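Local coordinates for protein arginine N-methyltransferase SFM1 (Saccharomyces cerevisiae, PDB 5C74) that transfers a methyl group from S-adenosyl-L-methionine to a single arginine of ribosomal protein S3, leaving it monomethylated, at residues 73-78 / 99-104; 28-33 / 69-74; 160-165 / 179-184; 17-22 / 139-144. All coordinates share one frame; numbering follows the deposited sequence.

Contact 1. Residues 73-78 / 99-104; sequences ELLKDG and FDYFVF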
loop_
_atom_site.group_PDB
_atom_site.type_symbol
_atom_site.label_atom_id
_atom_site.label_comp_id
_atom_site.label_asym_id
_atom_site.label_seq_id
_atom_site.Cartn_x
_atom_site.Cartn_y
_atom_site.Cartn_z
ATOM N N GLU A 73 8.152 27.026 -7.181
ATOM C CA GLU A 73 9.346 27.820 -6.912
ATOM C C GLU A 73 10.520 26.866 -6.750
ATOM O O GLU A 73 10.332 25.717 -6.334
ATOM C CB GLU A 73 9.174 28.703 -5.679
ATOM C CG GLU A 73 9.318 28.008 -4.360
ATOM C CD GLU A 73 9.208 28.985 -3.194
ATOM O OE1 GLU A 73 8.277 28.829 -2.382
ATOM O OE2 GLU A 73 10.049 29.908 -3.097
ATOM N N LEU A 74 11.715 27.321 -7.130
ATOM C CA LEU A 74 12.913 26.479 -7.059
ATOM C C LEU A 74 13.200 26.016 -5.639
ATOM O O LEU A 74 13.005 26.777 -4.700
ATOM C CB LEU A 74 14.129 27.235 -7.594
ATOM C CG LEU A 74 14.118 27.546 -9.091
ATOM C CD1 LEU A 74 15.360 28.337 -9.468
ATOM C CD2 LEU A 74 14.021 26.246 -9.900
ATOM N N LEU A 75 13.660 24.772 -5.490
ATOM C CA LEU A 75 14.247 24.322 -4.225
ATOM C C LEU A 75 15.604 24.997 -4.070
ATOM O O LEU A 75 16.526 24.764 -4.860
ATOM C CB LEU A 75 14.413 22.799 -4.177
ATOM C CG LEU A 75 13.221 21.942 -3.751
ATOM C CD1 LEU A 75 12.064 22.066 -4.721
ATOM C CD2 LEU A 75 13.670 20.481 -3.642
ATOM N N LYS A 76 15.729 25.839 -3.053
ATOM C CA LYS A 76 16.957 26.598 -2.870
ATOM C C LYS A 76 17.773 26.059 -1.712
ATOM O O LYS A 76 17.222 25.640 -0.696
ATOM C CB LYS A 76 16.620 28.075 -2.651
ATOM C CG LYS A 76 16.094 28.761 -3.908
ATOM C CD LYS A 76 15.635 30.188 -3.616
ATOM C CE LYS A 76 14.366 30.206 -2.771
ATOM N NZ LYS A 76 13.181 29.738 -3.553
ATOM N N ASP A 77 19.089 26.057 -1.873
ATOM C CA ASP A 77 19.962 25.539 -0.833
ATOM C C ASP A 77 19.707 26.244 0.501
ATOM O O ASP A 77 19.606 27.476 0.566
ATOM C CB ASP A 77 21.428 25.680 -1.253
ATOM C CG ASP A 77 21.822 24.692 -2.350
ATOM O OD1 ASP A 77 21.032 23.766 -2.660
ATOM O OD2 ASP A 77 22.938 24.831 -2.893
ATOM N N GLY A 78 19.559 25.442 1.552
ATOM C CA GLY A 78 19.318 25.950 2.887
ATOM C C GLY A 78 17.881 26.363 3.134
ATOM O O GLY A 78 17.532 26.735 4.250
ATOM N N PHE A 99 12.251 28.572 5.233
ATOM C CA PHE A 99 11.986 27.346 4.472
ATOM C C PHE A 99 10.836 27.502 3.487
ATOM O O PHE A 99 9.812 28.100 3.820
ATOM C CB PHE A 99 11.658 26.194 5.427
ATOM C CG PHE A 99 12.746 25.892 6.425
ATOM C CD1 PHE A 99 14.057 25.699 6.015
ATOM C CD2 PHE A 99 12.450 25.800 7.779
ATOM C CE1 PHE A 99 15.060 25.415 6.936
ATOM C CE2 PHE A 99 13.440 25.518 8.704
ATOM C CZ PHE A 99 14.748 25.329 8.286
ATOM N N ASP A 100 10.996 26.934 2.291
ATOM C CA ASP A 100 9.939 26.924 1.280
ATOM C C ASP A 100 9.327 25.531 1.132
ATOM O O ASP A 100 8.163 25.399 0.751
ATOM C CB ASP A 100 10.489 27.384 -0.065
ATOM C CG ASP A 100 11.167 28.732 0.027
ATOM O OD1 ASP A 100 10.576 29.628 0.649
ATOM O OD2 ASP A 100 12.288 28.883 -0.490
ATOM N N TYR A 101 10.129 24.508 1.448
ATOM C CA TYR A 101 9.729 23.102 1.336
ATOM C C TYR A 101 10.025 22.352 2.618
ATOM O O TYR A 101 10.989 22.661 3.309
ATOM C CB TYR A 101 10.463 22.411 0.184
ATOM C CG TYR A 101 10.016 22.911 -1.168
ATOM C CD1 TYR A 101 8.935 22.328 -1.813
ATOM C CD2 TYR A 101 10.676 23.962 -1.795
ATOM C CE1 TYR A 101 8.519 22.773 -3.072
ATOM C CE2 TYR A 101 10.263 24.426 -3.048
ATOM C CZ TYR A 101 9.184 23.823 -3.673
ATOM O OH TYR A 101 8.774 24.270 -4.902
ATOM N N PHE A 102 9.198 21.348 2.901
ATOM C CA PHE A 102 9.350 20.492 4.072
ATOM C C PHE A 102 9.326 19.066 3.548
ATOM O O PHE A 102 8.390 18.682 2.851
ATOM C CB PHE A 102 8.214 20.724 5.073
ATOM C CG PHE A 102 8.418 20.031 6.392
ATOM C CD1 PHE A 102 7.984 18.726 6.583
ATOM C CD2 PHE A 102 9.033 20.687 7.445
ATOM C CE1 PHE A 102 8.159 18.091 7.802
ATOM C CE2 PHE A 102 9.209 20.046 8.674
ATOM C CZ PHE A 102 8.774 18.754 8.843
ATOM N N VAL A 103 10.363 18.300 3.863
ATOM C CA VAL A 103 10.570 16.990 3.241
ATOM C C VAL A 103 10.407 15.836 4.233
ATOM O O VAL A 103 10.959 15.872 5.323
ATOM C CB VAL A 103 11.970 16.908 2.623
ATOM C CG1 VAL A 103 12.225 15.525 2.048
ATOM C CG2 VAL A 103 12.137 17.994 1.549
ATOM N N PHE A 104 9.629 14.830 3.849
ATOM C CA PHE A 104 9.535 13.580 4.596
ATOM C C PHE A 104 10.402 12.577 3.886
ATOM O O PHE A 104 10.088 12.168 2.761
ATOM C CB PHE A 104 8.097 13.073 4.677
ATOM C CG PHE A 104 7.204 13.943 5.495
ATOM C CD1 PHE A 104 6.658 15.101 4.950
ATOM C CD2 PHE A 104 6.920 13.618 6.812
ATOM C CE1 PHE A 104 5.840 15.916 5.705
ATOM C CE2 PHE A 104 6.099 14.423 7.573
ATOM C CZ PHE A 104 5.558 15.571 7.022
HETATM O O HOH W 1 13.376 26.509 -1.629
#

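Contact 2. Residues 28-33 / 69-74; sequences GAENLI and FKDLEL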
loop_
_atom_site.group_PDB
_atom_site.type_symbol
_atom_site.label_atom_id
_atom_site.label_comp_id
_atom_site.label_asym_id
_atom_site.label_seq_id
_atom_site.Cartn_x
_atom_site.Cartn_y
_atom_site.Cartn_z
ATOM N N GLY A 28 -3.728 21.324 -0.506
ATOM C CA GLY A 28 -3.947 21.533 -1.930
ATOM C C GLY A 28 -2.971 20.774 -2.815
ATOM O O GLY A 28 -1.820 20.544 -2.442
ATOM N N ALA A 29 -3.429 20.409 -4.009
ATOM C CA ALA A 29 -2.644 19.564 -4.910
ATOM C C ALA A 29 -1.394 20.254 -5.435
ATOM O O ALA A 29 -0.468 19.584 -5.888
ATOM C CB ALA A 29 -3.494 19.103 -6.079
ATOM N N GLU A 30 -1.367 21.585 -5.412
ATOM C CA GLU A 30 -0.171 22.285 -5.855
ATOM C C GLU A 30 0.930 22.288 -4.806
ATOM O O GLU A 30 2.076 22.642 -5.110
ATOM C CB GLU A 30 -0.501 23.727 -6.240
ATOM C CG GLU A 30 -1.196 23.850 -7.575
ATOM C CD GLU A 30 -1.281 25.301 -8.031
ATOM O OE1 GLU A 30 -2.387 25.745 -8.400
ATOM O OE2 GLU A 30 -0.239 25.994 -8.016
ATOM N N ASN A 31 0.594 21.889 -3.581
ATOM C CA ASN A 31 1.509 22.052 -2.460
ATOM C C ASN A 31 2.003 20.756 -1.845
ATOM O O ASN A 31 2.628 20.769 -0.779
ATOM C CB ASN A 31 0.843 22.914 -1.387
ATOM C CG ASN A 31 0.517 24.297 -1.914
ATOM O OD1 ASN A 31 1.367 24.949 -2.516
ATOM N ND2 ASN A 31 -0.726 24.723 -1.748
ATOM N N LEU A 32 1.732 19.642 -2.527
ATOM C CA LEU A 32 2.258 18.333 -2.137
ATOM C C LEU A 32 2.898 17.679 -3.362
ATOM O O LEU A 32 2.295 17.640 -4.437
ATOM C CB LEU A 32 1.155 17.418 -1.589
ATOM C CG LEU A 32 1.567 15.953 -1.346
ATOM C CD1 LEU A 32 2.597 15.830 -0.195
ATOM C CD2 LEU A 32 0.355 15.072 -1.075
ATOM N N ILE A 33 4.108 17.156 -3.205
ATOM C CA ILE A 33 4.714 16.358 -4.277
ATOM C C ILE A 33 5.245 15.044 -3.718
ATOM O O ILE A 33 5.945 15.037 -2.702
ATOM C CB ILE A 33 5.880 17.098 -4.978
ATOM C CG1 ILE A 33 5.470 18.514 -5.394
ATOM C CG2 ILE A 33 6.365 16.292 -6.202
ATOM C CD1 ILE A 33 5.805 19.586 -4.355
ATOM N N PHE A 69 7.781 19.969 -12.629
ATOM C CA PHE A 69 6.676 20.848 -12.271
ATOM C C PHE A 69 7.161 22.286 -12.322
ATOM O O PHE A 69 7.601 22.856 -11.320
ATOM C CB PHE A 69 6.134 20.496 -10.886
ATOM C CG PHE A 69 5.683 19.070 -10.778
ATOM C CD1 PHE A 69 4.432 18.688 -11.252
ATOM C CD2 PHE A 69 6.523 18.099 -10.250
ATOM C CE1 PHE A 69 4.014 17.363 -11.179
ATOM C CE2 PHE A 69 6.110 16.770 -10.174
ATOM C CZ PHE A 69 4.851 16.406 -10.641
ATOM N N LYS A 70 7.097 22.851 -13.513
ATOM C CA LYS A 70 7.784 24.099 -13.794
ATOM C C LYS A 70 7.124 25.292 -13.104
ATOM O O LYS A 70 7.729 26.351 -12.983
ATOM C CB LYS A 70 7.874 24.306 -15.310
ATOM C CG LYS A 70 8.950 23.418 -15.953
ATOM C CD LYS A 70 8.966 23.524 -17.469
ATOM C CE LYS A 70 10.298 23.043 -18.026
ATOM N NZ LYS A 70 10.655 21.678 -17.541
ATOM N N ASP A 71 5.903 25.108 -12.612
ATOM C CA ASP A 71 5.227 26.169 -11.874
ATOM C C ASP A 71 5.755 26.352 -10.441
ATOM O O ASP A 71 5.559 27.408 -9.842
ATOM C CB ASP A 71 3.723 25.906 -11.826
ATOM C CG ASP A 71 3.389 24.548 -11.229
ATOM O OD1 ASP A 71 4.060 23.559 -11.593
ATOM O OD2 ASP A 71 2.465 24.477 -10.391
ATOM N N LEU A 72 6.423 25.342 -9.891
ATOM C CA LEU A 72 6.870 25.425 -8.499
ATOM C C LEU A 72 8.068 26.351 -8.329
ATOM O O LEU A 72 8.919 26.444 -9.216
ATOM C CB LEU A 72 7.229 24.033 -7.952
ATOM C CG LEU A 72 6.063 23.051 -7.796
ATOM C CD1 LEU A 72 6.568 21.668 -7.406
ATOM C CD2 LEU A 72 5.075 23.552 -6.759
ATOM N N GLU A 73 8.152 27.026 -7.181
ATOM C CA GLU A 73 9.346 27.820 -6.912
ATOM C C GLU A 73 10.520 26.866 -6.750
ATOM O O GLU A 73 10.332 25.717 -6.334
ATOM C CB GLU A 73 9.174 28.703 -5.679
ATOM C CG GLU A 73 9.318 28.008 -4.360
ATOM C CD GLU A 73 9.208 28.985 -3.194
ATOM O OE1 GLU A 73 8.277 28.829 -2.382
ATOM O OE2 GLU A 73 10.049 29.908 -3.097
ATOM N N LEU A 74 11.715 27.321 -7.130
ATOM C CA LEU A 74 12.913 26.479 -7.059
ATOM C C LEU A 74 13.200 26.016 -5.639
ATOM O O LEU A 74 13.005 26.777 -4.700
ATOM C CB LEU A 74 14.129 27.235 -7.594
ATOM C CG LEU A 74 14.118 27.546 -9.091
ATOM C CD1 LEU A 74 15.360 28.337 -9.468
ATOM C CD2 LEU A 74 14.021 26.246 -9.900
HETATM O O HOH W 2 2.537 26.143 -8.104
#

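Contact 3. Residues 160-165 / 179-184; sequences IKFIDY and PFRYVL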
loop_
_atom_site.group_PDB
_atom_site.type_symbol
_atom_site.label_atom_id
_atom_site.label_comp_id
_atom_site.label_asym_id
_atom_site.label_seq_id
_atom_site.Cartn_x
_atom_site.Cartn_y
_atom_site.Cartn_z
ATOM N N ILE A 160 0.206 23.882 20.669
ATOM C CA ILE A 160 -0.742 23.024 19.968
ATOM C C ILE A 160 -1.290 21.978 20.932
ATOM O O ILE A 160 -0.552 21.432 21.751
ATOM C CB ILE A 160 -0.088 22.367 18.738
ATOM C CG1 ILE A 160 0.369 23.465 17.767
ATOM C CG2 ILE A 160 -1.067 21.394 18.030
ATOM C CD1 ILE A 160 1.331 22.980 16.675
ATOM N N LYS A 161 -2.593 21.742 20.859
ATOM C CA LYS A 161 -3.229 20.721 21.683
ATOM C C LYS A 161 -3.160 19.352 20.993
ATOM O O LYS A 161 -3.763 19.151 19.938
ATOM C CB LYS A 161 -4.675 21.113 21.981
ATOM C CG LYS A 161 -4.786 22.366 22.876
ATOM C CD LYS A 161 -6.230 22.651 23.252
ATOM C CE LYS A 161 -6.333 23.922 24.093
ATOM N NZ LYS A 161 -5.268 23.961 25.136
ATOM N N PHE A 162 -2.411 18.430 21.600
ATOM C CA PHE A 162 -2.252 17.069 21.071
ATOM C C PHE A 162 -2.904 16.026 21.975
ATOM O O PHE A 162 -3.220 16.308 23.132
ATOM C CB PHE A 162 -0.771 16.693 20.917
ATOM C CG PHE A 162 0.012 17.556 19.961
ATOM C CD1 PHE A 162 -0.147 17.426 18.581
ATOM C CD2 PHE A 162 0.962 18.448 20.449
ATOM C CE1 PHE A 162 0.601 18.196 17.708
ATOM C CE2 PHE A 162 1.714 19.222 19.598
ATOM C CZ PHE A 162 1.542 19.107 18.212
ATOM N N ILE A 163 -3.088 14.818 21.443
ATOM C CA ILE A 163 -3.344 13.641 22.265
ATOM C C ILE A 163 -2.327 12.582 21.846
ATOM O O ILE A 163 -2.084 12.383 20.661
ATOM C CB ILE A 163 -4.792 13.095 22.122
ATOM C CG1 ILE A 163 -5.005 11.883 23.037
ATOM C CG2 ILE A 163 -5.140 12.736 20.669
ATOM C CD1 ILE A 163 -6.465 11.517 23.237
ATOM N N ASP A 164 -1.719 11.922 22.820
ATOM C CA ASP A 164 -0.715 10.907 22.540
ATOM C C ASP A 164 -1.321 9.522 22.672
ATOM O O ASP A 164 -1.954 9.213 23.688
ATOM C CB ASP A 164 0.470 11.040 23.503
ATOM C CG ASP A 164 1.291 12.289 23.252
ATOM O OD1 ASP A 164 1.202 12.856 22.137
ATOM O OD2 ASP A 164 2.028 12.697 24.177
ATOM N N TYR A 165 -1.104 8.685 21.665
ATOM C CA TYR A 165 -1.559 7.306 21.704
ATOM C C TYR A 165 -3.053 7.170 22.010
ATOM O O TYR A 165 -3.434 6.479 22.954
ATOM C CB TYR A 165 -0.743 6.531 22.737
ATOM C CG TYR A 165 0.613 6.089 22.234
ATOM C CD1 TYR A 165 1.554 7.014 21.799
ATOM C CD2 TYR A 165 0.956 4.747 22.217
ATOM C CE1 TYR A 165 2.797 6.612 21.348
ATOM C CE2 TYR A 165 2.192 4.337 21.762
ATOM C CZ TYR A 165 3.111 5.270 21.333
ATOM O OH TYR A 165 4.342 4.839 20.887
ATOM N N PRO A 179 -0.449 4.342 17.973
ATOM C CA PRO A 179 0.730 4.769 18.726
ATOM C C PRO A 179 1.393 5.998 18.144
ATOM O O PRO A 179 2.575 5.947 17.811
ATOM C CB PRO A 179 1.660 3.553 18.619
ATOM C CG PRO A 179 1.307 2.962 17.285
ATOM C CD PRO A 179 -0.186 3.114 17.188
ATOM N N PHE A 180 0.630 7.083 18.035
ATOM C CA PHE A 180 1.105 8.323 17.450
ATOM C C PHE A 180 0.581 9.482 18.250
ATOM O O PHE A 180 -0.367 9.341 19.022
ATOM C CB PHE A 180 0.644 8.461 15.996
ATOM C CG PHE A 180 1.094 7.337 15.130
ATOM C CD1 PHE A 180 2.363 7.354 14.566
ATOM C CD2 PHE A 180 0.265 6.258 14.892
ATOM C CE1 PHE A 180 2.798 6.294 13.771
ATOM C CE2 PHE A 180 0.695 5.202 14.107
ATOM C CZ PHE A 180 1.963 5.223 13.548
ATOM N N ARG A 181 1.199 10.634 18.040
ATOM C CA ARG A 181 0.702 11.868 18.591
ATOM C C ARG A 181 -0.199 12.494 17.536
ATOM O O ARG A 181 0.217 12.629 16.382
ATOM C CB ARG A 181 1.869 12.793 18.947
ATOM C CG ARG A 181 1.468 14.231 19.237
ATOM C CD ARG A 181 2.678 15.011 19.770
ATOM N NE ARG A 181 2.991 14.624 21.142
ATOM C CZ ARG A 181 4.131 14.899 21.773
ATOM N NH1 ARG A 181 5.118 15.547 21.154
ATOM N NH2 ARG A 181 4.287 14.502 23.034
ATOM N N TYR A 182 -1.427 12.854 17.923
ATOM C CA TYR A 182 -2.382 13.463 16.991
ATOM C C TYR A 182 -2.777 14.871 17.426
ATOM O O TYR A 182 -2.781 15.179 18.615
ATOM C CB TYR A 182 -3.656 12.621 16.875
ATOM C CG TYR A 182 -3.488 11.274 16.210
ATOM C CD1 TYR A 182 -3.067 10.171 16.942
ATOM C CD2 TYR A 182 -3.773 11.098 14.857
ATOM C CE1 TYR A 182 -2.924 8.917 16.344
ATOM C CE2 TYR A 182 -3.637 9.844 14.250
ATOM C CZ TYR A 182 -3.211 8.764 15.002
ATOM O OH TYR A 182 -3.072 7.520 14.414
ATOM N N VAL A 183 -3.145 15.711 16.464
ATOM C CA VAL A 183 -3.689 17.034 16.778
ATOM C C VAL A 183 -5.148 16.870 17.181
ATOM O O VAL A 183 -5.874 16.094 16.559
ATOM C CB VAL A 183 -3.589 17.997 15.559
ATOM C CG1 VAL A 183 -4.277 19.334 15.857
ATOM C CG2 VAL A 183 -2.123 18.209 15.172
ATOM N N LEU A 184 -5.573 17.588 18.217
ATOM C CA LEU A 184 -6.962 17.562 18.645
ATOM C C LEU A 184 -7.824 18.553 17.875
ATOM O O LEU A 184 -7.375 19.668 17.576
ATOM C CB LEU A 184 -7.053 17.876 20.130
ATOM C CG LEU A 184 -6.567 16.743 21.034
ATOM C CD1 LEU A 184 -6.544 17.216 22.472
ATOM C CD2 LEU A 184 -7.482 15.515 20.878
HETATM O O HOH W 3 -5.199 21.345 18.639
#

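Contact 4. Residues 17-22 / 139-144; sequences ILEYSQ and TTDTAI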
loop_
_atom_site.group_PDB
_atom_site.type_symbol
_atom_site.label_atom_id
_atom_site.label_comp_id
_atom_site.label_asym_id
_atom_site.label_seq_id
_atom_site.Cartn_x
_atom_site.Cartn_y
_atom_site.Cartn_z
ATOM N N ILE A 17 -3.496 5.883 1.197
ATOM C CA ILE A 17 -4.377 6.633 0.292
ATOM C C ILE A 17 -5.270 7.584 1.087
ATOM O O ILE A 17 -5.474 8.738 0.697
ATOM C CB ILE A 17 -5.238 5.685 -0.562
ATOM C CG1 ILE A 17 -4.335 4.910 -1.537
ATOM C CG2 ILE A 17 -6.320 6.475 -1.325
ATOM C CD1 ILE A 17 -5.060 3.743 -2.274
ATOM N N LEU A 18 -5.787 7.118 2.215
ATOM C CA LEU A 18 -6.611 7.989 3.037
ATOM C C LEU A 18 -5.787 9.150 3.591
ATOM O O LEU A 18 -6.272 10.291 3.620
ATOM C CB LEU A 18 -7.268 7.211 4.180
ATOM C CG LEU A 18 -8.230 6.102 3.733
ATOM C CD1 LEU A 18 -8.843 5.429 4.978
ATOM C CD2 LEU A 18 -9.322 6.684 2.843
ATOM N N GLU A 19 -4.555 8.869 4.026
ATOM C CA GLU A 19 -3.696 9.939 4.556
ATOM C C GLU A 19 -3.313 10.945 3.490
ATOM O O GLU A 19 -3.406 12.160 3.718
ATOM C CB GLU A 19 -2.441 9.361 5.207
ATOM C CG GLU A 19 -2.790 8.602 6.489
ATOM C CD GLU A 19 -1.601 8.359 7.417
ATOM O OE1 GLU A 19 -0.431 8.592 7.009
ATOM O OE2 GLU A 19 -1.862 7.943 8.570
ATOM N N TYR A 20 -2.883 10.462 2.330
ATOM C CA TYR A 20 -2.553 11.384 1.233
ATOM C C TYR A 20 -3.764 12.211 0.801
ATOM O O TYR A 20 -3.625 13.395 0.488
ATOM C CB TYR A 20 -1.996 10.623 0.023
ATOM C CG TYR A 20 -0.601 10.064 0.217
ATOM C CD1 TYR A 20 0.156 10.353 1.357
ATOM C CD2 TYR A 20 -0.024 9.259 -0.759
ATOM C CE1 TYR A 20 1.432 9.828 1.510
ATOM C CE2 TYR A 20 1.236 8.737 -0.608
ATOM C CZ TYR A 20 1.966 9.025 0.509
ATOM O OH TYR A 20 3.222 8.482 0.606
ATOM N N SER A 21 -4.945 11.588 0.765
ATOM C CA SER A 21 -6.158 12.301 0.392
ATOM C C SER A 21 -6.424 13.431 1.369
ATOM O O SER A 21 -6.808 14.524 0.961
ATOM C CB SER A 21 -7.372 11.367 0.357
ATOM O OG SER A 21 -7.198 10.367 -0.629
ATOM N N GLN A 22 -6.239 13.158 2.661
ATOM C CA GLN A 22 -6.471 14.173 3.685
ATOM C C GLN A 22 -5.482 15.323 3.521
ATOM O O GLN A 22 -5.849 16.502 3.627
ATOM C CB GLN A 22 -6.357 13.561 5.087
ATOM C CG GLN A 22 -6.628 14.550 6.219
ATOM C CD GLN A 22 -8.091 14.670 6.558
ATOM O OE1 GLN A 22 -8.970 14.306 5.764
ATOM N NE2 GLN A 22 -8.370 15.169 7.763
ATOM N N THR A 139 1.688 10.500 12.383
ATOM C CA THR A 139 1.347 10.134 11.016
ATOM C C THR A 139 1.718 11.295 10.100
ATOM O O THR A 139 1.854 12.451 10.528
ATOM C CB THR A 139 -0.157 9.790 10.828
ATOM O OG1 THR A 139 -0.961 10.959 11.065
ATOM C CG2 THR A 139 -0.595 8.652 11.790
ATOM N N THR A 140 1.884 10.991 8.823
ATOM C CA THR A 140 2.317 12.025 7.907
ATOM C C THR A 140 1.305 13.166 7.812
ATOM O O THR A 140 1.686 14.340 7.796
ATOM C CB THR A 140 2.570 11.444 6.532
ATOM O OG1 THR A 140 3.471 10.348 6.676
ATOM C CG2 THR A 140 3.202 12.507 5.636
ATOM N N ASP A 141 0.018 12.841 7.759
ATOM C CA ASP A 141 -0.986 13.906 7.681
ATOM C C ASP A 141 -1.010 14.762 8.947
ATOM O O ASP A 141 -1.244 15.969 8.875
ATOM C CB ASP A 141 -2.371 13.337 7.414
ATOM C CG ASP A 141 -2.845 12.439 8.519
ATOM O OD1 ASP A 141 -2.216 11.379 8.713
ATOM O OD2 ASP A 141 -3.846 12.787 9.180
ATOM N N THR A 142 -0.753 14.150 10.099
ATOM C CA THR A 142 -0.672 14.906 11.357
ATOM C C THR A 142 0.557 15.836 11.352
ATOM O O THR A 142 0.483 17.000 11.788
ATOM C CB THR A 142 -0.591 13.977 12.583
ATOM O OG1 THR A 142 -1.822 13.256 12.723
ATOM C CG2 THR A 142 -0.369 14.811 13.843
ATOM N N ALA A 143 1.679 15.321 10.850
ATOM C CA ALA A 143 2.916 16.097 10.794
ATOM C C ALA A 143 2.721 17.318 9.907
ATOM O O ALA A 143 3.199 18.409 10.228
ATOM C CB ALA A 143 4.078 15.253 10.279
ATOM N N ILE A 144 2.023 17.126 8.794
ATOM C CA ILE A 144 1.754 18.226 7.884
ATOM C C ILE A 144 0.783 19.212 8.526
ATOM O O ILE A 144 0.991 20.418 8.434
ATOM C CB ILE A 144 1.231 17.714 6.529
ATOM C CG1 ILE A 144 2.393 17.007 5.815
ATOM C CG2 ILE A 144 0.667 18.886 5.679
ATOM C CD1 ILE A 144 2.079 16.480 4.440
HETATM O O HOH W 4 1.804 7.923 8.371
HETATM O O HOH W 5 1.552 8.661 4.680
#

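Contact 1. Residues 73-78 / 99-104
Tyr-101 reaches from strand 101-104 against the loop 73-78, the tightly packed half of the contact. The face of its ring receives Leu-75: CD1 lies 3.6 Å from the ring centroid, a CH-pi contact displaced toward the CE2 rim. Its hydroxyl donates to the backbone O of Glu-73 (OH to O 2.6 Å), tilted 15° from the carbonyl plane. A tyrosine suits the place: its ring fills an apolar layer while the OH gives the Glu-73 carbonyl of an irregular loop a donor, with Asn-66 as a second. The outer half is looser and wetter. Lys-76, bent at its last two torsions (both -70°), curls its NZ to Glu-73 OE2 at 3.2 Å and to the O of Leu-74, with a salt bridge to Asp-100 OD2 at 3.3 Å whose hydrogen bond is weak. Glu-73 and Asp-100 stack their carboxylates, planes 26° apart; Lys-2 (on Glu-73 OE1), Arg-79 (on Asp-100 OD2) and Lys-76 probably offset the like charges. A water links Asp-100 OD2 to the O of Leu-74 and the N of Lys-76. The loop, between helix 65-68 and strand 80-83, packs against the start of 101-104, an inner strand in the parallel sheet of this SPOUT-clan fold.

Contact 2. Residues 28-33 / 69-74
Ile-33 and Leu-72 meet tip to tip where the loop after helix 65-68 lies against strand 32-35 of the parallel SPOUT sheet. The loop begins with a type I beta turn, Phe-69 to Leu-72, closed by the N of Leu-72 on the O of Phe-69 (3.1 Å). Ile-33 can be followed outward from CB, which points at the loop and forks. The CG2 branch, anti to the backbone N, runs to the Phe-69 ring and stops 4.0 Å from its CE2; the two side chains run antiparallel alongside one another. The other branch starts with CG1, 3.9 Å from CD1 of Leu-72, and ends in CD1, 3.8 Å from that same methyl. A branched aliphatic residue fits here since its two branches let one strand position touch both Phe-69 and Leu-72. Leu-72 divides its fork likewise: while CD1 faces Ile-33, CD2 rests 3.5 Å from the backbone O of Glu-30. Helix 65-68 adds Ile-65, which touches both Ile-33 and Leu-72. Beyond this small apolar patch the contact opens to solvent, with Glu-30 and Asp-71 at its rim. Their like charges are probably moderated by Arg-56, which forms a salt bridge with Asp-71 OD2, and by a water that donates to both acids, 2.8 Å from Glu-30 OE2 and 2.8 Å from Asp-71 OD2.

Contact 3. Residues 160-165 / 179-184
Backbone hydrogen bonds join Ile-163 and Tyr-182 in both directions, each N to O distance 2.9 Å, and Leu-184 N to Lys-161 O and Tyr-165 N to Phe-180 O extend the pairing on either side. Among charged groups, Arg-181 grips Asp-164 side-on: NE meets OD1 at 2.7 Å on its syn lone pair, and NH2 meets OD2 at 3.1 Å. The carboxylate and guanidinium planes are 28° apart, close to one common plane, and the turn at chi3 (-73°) swings the guanidinium to the acid. These pairs belong to the antiparallel three-stranded sheet that follows helix 140-151, with 181-183 at one border. Arg-181 CD makes a CH-pi contact over one face of the Phe-162 ring, 3.9 Å from its centroid; Ile-160 CG2, from the ring's own segment, lies on the other face. An alanine in place of Arg-181 is likely to leave the Asp-164 carboxylate without its paired cation and bare that face of Phe-162. Pro-179 CA lies 3.4 Å from the centroid of the Tyr-165 ring, over its face, since the proline's compact CA and CB can lie flat on the ring. Val-183 CG2 touches Phe-162 CE1 at 3.7 Å, and Leu-184 CD2 meets Ile-163 CG2 at 3.6 Å.

Contact 4. Residues 17-22 / 139-144
Segments 17-22 and 140-144 of helices 14-27 and 140-151 in the SPOUT domain run 18° apart in direction and come together at the N-terminus of the second helix, where Glu-19 meets Thr-139, Thr-140 and Asp-141. The short axes stay 9.3 Å apart, so a long side chain is needed to cross. Glu-19, extended beyond CG, brings OE2 to 3.4 Å from Thr-139 CB, while its CD comes 3.3 Å from Asp-141 OD1. No direct hydrogen bond spans the two segments; water does the joining. One water donates to Glu-19 OE1 (2.7 Å) and accepts from the N of Thr-140 (3.1 Å), a backbone amide of the first helical turn, and a second makes a weaker link from OE1 to Thr-140 OG1. Thr-139, at the N-cap position, turns its hydroxyl to Asp-141 and donates from OG1 to OD1 at 2.7 Å, from above the carboxylate plane. A chi1 of 65° tucks OG1 over the backbone, turned to Asp-141. A leucine in place of Glu-19 would probably leave both waters without their carboxylate acceptor and the Thr-140 amide without its bridge across the helices. Glu-19 OE2 and Asp-141 OD1 are two acceptors 3.5 Å apart with no bond between them, so the link from one helix to the other depends on water and the Thr-140 amide.

Contacts 1 and 2 share Glu-73 and Leu-74, their centres 11 Å apart, so one loop is pinned at successive points: first against strand 32-35, then against 101-104. They touch where Tyr-101 OH lies 3.4 Å from Leu-72 CB. Strand 101-104 also carries the link to contact 4, for Phe-104 CE2 packs 3.5 Å from Ala-143 CB of helix 140-151. That helix leads on to contact 3, whose centre is 14 Å from contact 4. Contact 3 meets tag residues of the second subunit, while contact 4 also meets its Lys-202. A bound nickel ion, about 7 Å from the Tyr-165 side chain, is no sign of the active site, since the nickel sites here use tag histidines.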